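PDB 6KVR: fatty acid amide hydrolase from Candida albicans, which probably hydrolyses amides of monocarboxylic acids, fatty acid amides among them, to the carboxylate and ammonium, as an amidase signature family enzyme. Local coordinates for residues N222-S234 against S252-G266. Sequence-based numbering, arbitrary orientation.
Sequences NPFNLLLSSGGSS and SDIGGSIRAPAAYSG
The hydroxyls of Ser233 and Ser257 meet across the contact, 3.2 Å apart (OG to OG), a weak bond whose proton is unsettled because Ile254 O also lies within reach of Ser257 OG. With Lys158, whose NZ is hydrogen-bonded to Ser233 OG and Ser252 OG, they match the Ser-cisSer-Lys triad of amidase signature enzymes: the peptide before Ser233 is cis, and Ser257 is the predicted acyl-ester nucleophile. Ser233 OG is turned between its own N and carbonyl carbon (chi1 74°), the rotation that brings it to both Ser257 and the lysine.

The next residue, Ser234, binds the loop of Ser257 through both its N and its OG. Both donate to Ser257 O, the N lying in the carbonyl plane on a lone pair and the hydroxyl above that plane at 2.7 Å from OG to O. The backbone carbonyl of the predicted nucleophile is thus gripped twice.

At the other end of helix 259-265, Asn222 ND2 donates to Tyr264 O over 2.7 Å; the carbonyl oxygen lies close to the amide plane, but the nitrogen stands above the carbonyl plane. OD1 of the same amide receives Phe224 N in an Asx turn. The Phe224 ring turns its edge to Ser265 O. Ser265 OG donates to Ser230 O, 3.0 Å away.

Between these polar ends the packing is close. Gly231 CA sits 3.3 Å from Tyr264 CD2, at the ring edge, and the Pro261 ring lies against Gly232 and Ser234 O.

Residues 230-234, the Ser/Gly part of the loop leading into helix 235-243, run along helix 259-265, whose other side packs through Ala262 on strands 494-499 and 295-300 of the central mixed sheet.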
loop_
_atom_site.group_PDB
_atom_site.type_symbol
_atom_site.label_atom_id
_atom_site.label_comp_id
_atom_site.label_asym_id
_atom_site.label_seq_id
_atom_site.Cartn_x
_atom_site.Cartn_y
_atom_site.Cartn_z
ATOM N N ASN A 222 -19.966 29.271 3.786
ATOM C CA ASN A 222 -20.494 28.354 4.810
ATOM C C ASN A 222 -22.006 28.493 4.948
ATOM O O ASN A 222 -22.508 29.605 5.114
ATOM C CB ASN A 222 -19.835 28.633 6.163
ATOM C CG ASN A 222 -20.091 27.536 7.183
ATOM O OD1 ASN A 222 -21.239 27.123 7.421
ATOM N ND2 ASN A 222 -19.016 27.055 7.798
ATOM N N PRO A 223 -22.764 27.396 4.903
ATOM C CA PRO A 223 -24.229 27.533 4.949
ATOM C C PRO A 223 -24.785 27.952 6.318
ATOM O O PRO A 223 -25.949 28.363 6.385
ATOM C CB PRO A 223 -24.723 26.135 4.530
ATOM C CG PRO A 223 -23.624 25.208 4.913
ATOM C CD PRO A 223 -22.336 25.992 4.725
ATOM N N PHE A 224 -24.012 27.872 7.403
ATOM C CA PHE A 224 -24.472 28.304 8.722
ATOM C C PHE A 224 -24.057 29.731 9.063
ATOM O O PHE A 224 -24.528 30.282 10.066
ATOM C CB PHE A 224 -23.946 27.348 9.805
ATOM C CG PHE A 224 -24.619 26.004 9.799
ATOM C CD1 PHE A 224 -25.780 25.789 10.533
ATOM C CD2 PHE A 224 -24.101 24.959 9.040
ATOM C CE1 PHE A 224 -26.408 24.541 10.524
ATOM C CE2 PHE A 224 -24.720 23.717 9.019
ATOM C CZ PHE A 224 -25.876 23.506 9.763
ATOM N N ASN A 225 -23.195 30.332 8.254
ATOM C CA ASN A 225 -22.697 31.684 8.439
ATOM C C ASN A 225 -22.015 32.054 7.138
ATOM O O ASN A 225 -20.884 31.617 6.890
ATOM C CB ASN A 225 -21.723 31.760 9.624
ATOM C CG ASN A 225 -21.183 33.174 9.867
ATOM O OD1 ASN A 225 -21.049 33.972 8.943
ATOM N ND2 ASN A 225 -20.864 33.480 11.126
ATOM N N LEU A 226 -22.692 32.837 6.295
ATOM C CA LEU A 226 -22.217 33.098 4.943
ATOM C C LEU A 226 -20.982 33.986 4.892
ATOM O O LEU A 226 -20.404 34.148 3.809
ATOM C CB LEU A 226 -23.325 33.719 4.097
ATOM C CG LEU A 226 -24.445 32.787 3.629
ATOM C CD1 LEU A 226 -25.464 33.566 2.780
ATOM C CD2 LEU A 226 -23.897 31.611 2.843
ATOM N N LEU A 227 -20.550 34.572 6.006
ATOM C CA LEU A 227 -19.246 35.228 5.961
ATOM C C LEU A 227 -18.112 34.199 5.900
ATOM O O LEU A 227 -17.058 34.471 5.303
ATOM C CB LEU A 227 -19.074 36.160 7.163
ATOM C CG LEU A 227 -17.709 36.858 7.323
ATOM C CD1 LEU A 227 -17.409 37.832 6.188
ATOM C CD2 LEU A 227 -17.624 37.578 8.655
ATOM N N LEU A 228 -18.314 33.008 6.471
ATOM C CA LEU A 228 -17.222 32.052 6.623
ATOM C C LEU A 228 -17.058 31.160 5.396
ATOM O O LEU A 228 -17.980 30.959 4.600
ATOM C CB LEU A 228 -17.427 31.176 7.862
ATOM C CG LEU A 228 -17.816 32.008 9.095
ATOM C CD1 LEU A 228 -18.083 31.103 10.279
ATOM C CD2 LEU A 228 -16.725 33.071 9.417
ATOM N N SER A 229 -15.851 30.620 5.257
ATOM C CA SER A 229 -15.591 29.590 4.264
ATOM C C SER A 229 -16.301 28.289 4.626
ATOM O O SER A 229 -16.465 27.945 5.800
ATOM C CB SER A 229 -14.091 29.334 4.162
ATOM O OG SER A 229 -13.845 28.060 3.609
ATOM N N SER A 230 -16.705 27.543 3.601
ATOM C CA SER A 230 -17.178 26.178 3.805
ATOM C C SER A 230 -16.040 25.167 3.812
ATOM O O SER A 230 -16.299 23.969 3.976
ATOM C CB SER A 230 -18.212 25.800 2.733
ATOM O OG SER A 230 -17.592 25.496 1.482
ATOM N N GLY A 231 -14.796 25.617 3.656
ATOM C CA GLY A 231 -13.638 24.743 3.699
ATOM C C GLY A 231 -13.159 24.314 2.329
ATOM O O GLY A 231 -13.499 24.897 1.298
ATOM N N GLY A 232 -12.335 23.273 2.333
ATOM C CA GLY A 232 -11.828 22.688 1.107
ATOM C C GLY A 232 -10.835 21.597 1.446
ATOM O O GLY A 232 -10.533 21.352 2.612
ATOM N N SER A 233 -10.307 20.953 0.407
ATOM C CA SER A 233 -10.586 21.267 -0.983
ATOM C C SER A 233 -11.907 20.690 -1.517
ATOM O O SER A 233 -12.296 21.009 -2.629
ATOM C CB SER A 233 -9.426 20.784 -1.880
ATOM O OG SER A 233 -9.417 19.369 -2.027
ATOM N N SER A 234 -12.601 19.847 -0.746
ATOM C CA SER A 234 -13.963 19.451 -1.115
ATOM C C SER A 234 -14.952 20.533 -0.655
ATOM O O SER A 234 -15.808 20.322 0.197
ATOM C CB SER A 234 -14.314 18.077 -0.542
ATOM O OG SER A 234 -13.245 17.149 -0.661
ATOM N N SER A 252 -12.385 14.040 -1.602
ATOM C CA SER A 252 -11.067 13.444 -1.511
ATOM C C SER A 252 -10.301 14.185 -0.424
ATOM O O SER A 252 -10.665 15.301 -0.037
ATOM C CB SER A 252 -10.325 13.519 -2.848
ATOM O OG SER A 252 -10.078 14.879 -3.183
ATOM N N ASP A 253 -9.239 13.558 0.080
ATOM C CA ASP A 253 -8.599 14.046 1.305
ATOM C C ASP A 253 -7.118 13.682 1.238
ATOM O O ASP A 253 -6.729 12.518 1.355
ATOM C CB ASP A 253 -9.275 13.490 2.555
ATOM C CG ASP A 253 -8.830 14.196 3.861
ATOM O OD1 ASP A 253 -7.606 14.282 4.130
ATOM O OD2 ASP A 253 -9.720 14.632 4.651
ATOM N N ILE A 254 -6.336 14.679 0.917
ATOM C CA ILE A 254 -4.958 14.824 1.316
ATOM C C ILE A 254 -5.004 16.083 2.170
ATOM O O ILE A 254 -5.820 16.982 1.903
ATOM C CB ILE A 254 -4.051 14.962 0.069
ATOM C CG1 ILE A 254 -2.743 14.172 0.198
ATOM C CG2 ILE A 254 -3.781 16.423 -0.278
ATOM C CD1 ILE A 254 -1.899 14.126 -1.119
ATOM N N GLY A 255 -4.236 16.118 3.248
ATOM C CA GLY A 255 -4.197 17.327 4.077
ATOM C C GLY A 255 -5.447 17.686 4.869
ATOM O O GLY A 255 -5.369 18.577 5.738
ATOM N N GLY A 256 -6.598 17.069 4.605
ATOM C CA GLY A 256 -7.793 17.380 5.377
ATOM C C GLY A 256 -9.010 17.747 4.550
ATOM O O GLY A 256 -10.000 18.245 5.088
ATOM N N SER A 257 -8.965 17.492 3.242
ATOM C CA SER A 257 -9.974 18.026 2.336
ATOM C C SER A 257 -11.338 17.320 2.420
ATOM O O SER A 257 -12.249 17.761 1.722
ATOM C CB SER A 257 -9.449 17.988 0.897
ATOM O OG SER A 257 -8.182 18.638 0.817
ATOM N N ILE A 258 -11.518 16.257 3.202
ATOM C CA ILE A 258 -12.863 15.775 3.558
ATOM C C ILE A 258 -13.263 16.249 4.944
ATOM O O ILE A 258 -14.341 16.814 5.139
ATOM C CB ILE A 258 -12.957 14.236 3.477
ATOM C CG1 ILE A 258 -12.912 13.731 2.037
ATOM C CG2 ILE A 258 -14.243 13.760 4.150
ATOM C CD1 ILE A 258 -12.749 12.213 1.948
ATOM N N ARG A 259 -12.386 16.037 5.919
ATOM C CA ARG A 259 -12.737 16.291 7.311
ATOM C C ARG A 259 -12.949 17.770 7.600
ATOM O O ARG A 259 -13.872 18.120 8.341
ATOM C CB ARG A 259 -11.660 15.688 8.184
ATOM C CG ARG A 259 -11.520 14.288 7.696
ATOM C CD ARG A 259 -10.777 13.399 8.564
ATOM N NE ARG A 259 -9.481 13.883 8.986
ATOM C CZ ARG A 259 -8.448 14.118 8.197
ATOM N NH1 ARG A 259 -8.556 14.077 6.890
ATOM N NH2 ARG A 259 -7.264 14.352 8.749
ATOM N N ALA A 260 -12.116 18.661 7.024
ATOM C CA ALA A 260 -12.276 20.086 7.328
ATOM C C ALA A 260 -13.580 20.651 6.788
ATOM O O ALA A 260 -14.331 21.253 7.578
ATOM C CB ALA A 260 -11.065 20.885 6.834
ATOM N N PRO A 261 -13.927 20.501 5.494
ATOM C CA PRO A 261 -15.234 21.016 5.046
ATOM C C PRO A 261 -16.398 20.441 5.834
ATOM O O PRO A 261 -17.355 21.170 6.138
ATOM C CB PRO A 261 -15.305 20.603 3.568
ATOM C CG PRO A 261 -13.901 20.231 3.183
ATOM C CD PRO A 261 -13.192 19.817 4.404
ATOM N N ALA A 262 -16.350 19.147 6.165
ATOM C CA ALA A 262 -17.396 18.566 6.998
ATOM C C ALA A 262 -17.501 19.310 8.324
ATOM O O ALA A 262 -18.576 19.797 8.694
ATOM C CB ALA A 262 -17.129 17.079 7.230
ATOM N N ALA A 263 -16.379 19.437 9.032
ATOM C CA ALA A 263 -16.389 20.089 10.335
ATOM C C ALA A 263 -16.776 21.559 10.223
ATOM O O ALA A 263 -17.528 22.068 11.061
ATOM C CB ALA A 263 -15.021 19.942 11.003
ATOM N N TYR A 264 -16.266 22.256 9.199
ATOM C CA TYR A 264 -16.568 23.674 9.033
ATOM C C TYR A 264 -18.052 23.886 8.754
ATOM O O TYR A 264 -18.652 24.843 9.253
ATOM C CB TYR A 264 -15.765 24.287 7.880
ATOM C CG TYR A 264 -14.258 24.363 8.021
ATOM C CD1 TYR A 264 -13.612 23.937 9.170
ATOM C CD2 TYR A 264 -13.479 24.868 6.982
ATOM C CE1 TYR A 264 -12.232 24.006 9.285
ATOM C CE2 TYR A 264 -12.099 24.934 7.074
ATOM C CZ TYR A 264 -11.483 24.500 8.239
ATOM O OH TYR A 264 -10.114 24.569 8.362
ATOM N N SER A 265 -18.656 23.007 7.951
ATOM C CA SER A 265 -19.937 23.285 7.324
ATOM C C SER A 265 -21.105 22.571 7.979
ATOM O O SER A 265 -22.217 22.645 7.456
ATOM C CB SER A 265 -19.896 22.901 5.841
ATOM O OG SER A 265 -19.013 23.729 5.109
ATOM N N GLY A 266 -20.882 21.848 9.070
ATOM C CA GLY A 266 -21.981 21.254 9.802
ATOM C C GLY A 266 -22.434 19.872 9.375
ATOM O O GLY A 266 -23.626 19.567 9.511
#